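Side-chain contact in glycoside transferase (Listeria monocytogenes, PDB 6R2M), which is an extracellular glycoside hydrolase that probably acts on exopolysaccharide, and may have transferase activity: residues I106-Y111 with M168-Y173. Residues are numbered along the deposited sequence; the frame is centred on the assembly and turned at random.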
loop_
_atom_site.group_PDB
_atom_site.type_symbol
_atom_site.label_atom_id
_atom_site.label_comp_id
_atom_site.label_asym_id
_atom_site.label_seq_id
_atom_site.Cartn_x
_atom_site.Cartn_y
_atom_site.Cartn_z
ATOM N N ILE A 106 6.368 2.984 4.661
ATOM C CA ILE A 106 6.809 3.973 5.638
ATOM C C ILE A 106 8.161 4.550 5.237
ATOM O O ILE A 106 8.373 5.766 5.302
ATOM C CB ILE A 106 6.842 3.338 7.041
ATOM C CG1 ILE A 106 5.401 3.225 7.568
ATOM C CG2 ILE A 106 7.684 4.166 8.015
ATOM C CD1 ILE A 106 5.213 2.255 8.742
ATOM N N THR A 107 9.106 3.685 4.838
ATOM C CA THR A 107 10.423 4.188 4.474
ATOM C C THR A 107 10.353 5.031 3.213
ATOM O O THR A 107 11.026 6.058 3.127
ATOM C CB THR A 107 11.432 3.052 4.297
ATOM O OG1 THR A 107 10.971 2.114 3.309
ATOM C CG2 THR A 107 11.642 2.342 5.620
ATOM N N GLU A 108 9.500 4.651 2.248
ATOM C CA GLU A 108 9.304 5.501 1.079
ATOM C C GLU A 108 8.783 6.874 1.480
ATOM O O GLU A 108 9.257 7.894 0.980
ATOM C CB GLU A 108 8.343 4.841 0.091
ATOM C CG GLU A 108 9.036 3.853 -0.825
ATOM C CD GLU A 108 10.058 4.537 -1.720
ATOM O OE1 GLU A 108 9.650 5.350 -2.574
ATOM O OE2 GLU A 108 11.263 4.276 -1.559
ATOM N N ALA A 109 7.831 6.920 2.409
ATOM C CA ALA A 109 7.291 8.196 2.848
ATOM C C ALA A 109 8.364 9.037 3.527
ATOM O O ALA A 109 8.452 10.247 3.302
ATOM C CB ALA A 109 6.101 7.950 3.774
ATOM N N LEU A 110 9.220 8.397 4.330
ATOM C CA LEU A 110 10.300 9.110 4.995
ATOM C C LEU A 110 11.305 9.674 4.002
ATOM O O LEU A 110 11.786 10.801 4.180
ATOM C CB LEU A 110 10.998 8.182 5.982
ATOM C CG LEU A 110 10.226 7.917 7.285
ATOM C CD1 LEU A 110 10.864 6.743 7.975
ATOM C CD2 LEU A 110 10.216 9.127 8.208
ATOM N N TYR A 111 11.661 8.897 2.976
ATOM C CA TYR A 111 12.584 9.411 1.966
ATOM C C TYR A 111 11.990 10.624 1.265
ATOM O O TYR A 111 12.672 11.637 1.064
ATOM C CB TYR A 111 12.919 8.322 0.947
ATOM C CG TYR A 111 13.906 7.282 1.417
ATOM C CD1 TYR A 111 15.152 7.638 1.912
ATOM C CD2 TYR A 111 13.589 5.941 1.344
ATOM C CE1 TYR A 111 16.049 6.677 2.322
ATOM C CE2 TYR A 111 14.474 4.971 1.759
ATOM C CZ TYR A 111 15.701 5.350 2.239
ATOM O OH TYR A 111 16.589 4.378 2.644
ATOM N N MET A 168 12.263 -1.309 -2.988
ATOM C CA MET A 168 13.298 -2.334 -3.074
ATOM C C MET A 168 14.507 -1.846 -3.857
ATOM O O MET A 168 15.643 -2.218 -3.535
ATOM C CB MET A 168 12.731 -3.609 -3.699
ATOM C CG MET A 168 11.654 -4.231 -2.860
ATOM S SD MET A 168 10.911 -5.652 -3.670
ATOM C CE MET A 168 12.348 -6.719 -3.832
ATOM N N GLN A 169 14.292 -1.010 -4.876
ATOM C CA GLN A 169 15.427 -0.451 -5.601
ATOM C C GLN A 169 16.180 0.565 -4.750
ATOM O O GLN A 169 17.406 0.692 -4.881
ATOM C CB GLN A 169 14.948 0.170 -6.915
ATOM C CG GLN A 169 14.325 -0.841 -7.864
ATOM C CD GLN A 169 13.619 -0.201 -9.044
ATOM O OE1 GLN A 169 13.208 0.956 -8.991
ATOM N NE2 GLN A 169 13.459 -0.969 -10.117
ATOM N N GLN A 170 15.477 1.270 -3.863
ATOM C CA GLN A 170 16.120 2.256 -2.998
ATOM C C GLN A 170 17.179 1.626 -2.095
ATOM O O GLN A 170 18.169 2.283 -1.747
ATOM C CB GLN A 170 15.064 2.969 -2.155
ATOM C CG GLN A 170 15.649 3.898 -1.119
ATOM C CD GLN A 170 16.274 5.132 -1.740
ATOM O OE1 GLN A 170 15.732 5.700 -2.686
ATOM N NE2 GLN A 170 17.429 5.548 -1.211
ATOM N N ILE A 171 16.995 0.367 -1.705
ATOM C CA ILE A 171 17.925 -0.314 -0.814
ATOM C C ILE A 171 18.702 -1.410 -1.541
ATOM O O ILE A 171 19.377 -2.214 -0.902
ATOM C CB ILE A 171 17.195 -0.850 0.435
ATOM C CG1 ILE A 171 18.162 -1.068 1.610
ATOM C CG2 ILE A 171 16.374 -2.084 0.124
ATOM C CD1 ILE A 171 18.734 0.209 2.167
ATOM N N ASN A 172 18.632 -1.442 -2.872
ATOM C CA ASN A 172 19.489 -2.299 -3.700
ATOM C C ASN A 172 19.379 -3.783 -3.347
ATOM O O ASN A 172 20.382 -4.463 -3.127
ATOM C CB ASN A 172 20.946 -1.846 -3.610
ATOM C CG ASN A 172 21.132 -0.432 -4.096
ATOM O OD1 ASN A 172 21.453 0.475 -3.315
ATOM N ND2 ASN A 172 20.929 -0.229 -5.390
ATOM N N TYR A 173 18.154 -4.299 -3.312
ATOM C CA TYR A 173 18.007 -5.747 -3.292
ATOM C C TYR A 173 18.746 -6.352 -4.479
ATOM O O TYR A 173 18.813 -5.758 -5.560
ATOM C CB TYR A 173 16.534 -6.153 -3.362
ATOM C CG TYR A 173 15.763 -6.124 -2.059
ATOM C CD1 TYR A 173 15.241 -4.929 -1.575
ATOM C CD2 TYR A 173 15.502 -7.288 -1.347
ATOM C CE1 TYR A 173 14.509 -4.879 -0.423
ATOM C CE2 TYR A 173 14.767 -7.247 -0.165
ATOM C CZ TYR A 173 14.271 -6.029 0.284
ATOM O OH TYR A 173 13.534 -5.932 1.440
HETATM O O HOH W 1 13.105 6.211 -2.629
#
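Gln170 lies over one face of the Tyr111 ring. Its aliphatic part makes the closest touch, with CG 3.3 Å from Tyr111 CE2. The amide follows across the same face, offset toward the rim. Gln170 CD is 3.9 Å above the ring plane, and NE2 is 3.9 Å from Tyr111 CZ. The amide plane is tilted 36° from the ring, so this is not a flat stack. Gln170 CG stands anti to the backbone N (chi1 173°), and a bend at chi2 turns the amide along the ring face.

Gln170 OE1 and Glu108 OE2 share a water. The water donates to both oxygens, at 2.7 Å from Gln170 OE1 and 2.9 Å from Glu108 OE2. No direct hydrogen bond joins the two segments. Glu108 OE2 also lies near Gln170 CB, at 4.1 Å.

A second shell positions these groups. Glu108 OE1 accepts a hydrogen bond from the side chain of Gln166, on the same helix as Gln170, and Tyr111 OH is hydrogen-bonded to Asp127, which helps hold the hydroxyl end of the ring. Gln170 is the last residue of its helix. A Schellman motif closes that helix end, with Tyr173 N bonded to Met168 O and Asn172 N to Gln169 O; Asn172, at positive phi, is the C-prime residue.

The contact therefore joins the Glu108 and Tyr111 face of helix 100-116 to the C-terminal end of the short helix 165-170. Helix 120-136 packs against both segments, through Ala126 touching Tyr111 and Leu130 against Ile171. Helix 66-79 covers another side of helix 100-116, at Ile106 and Leu110.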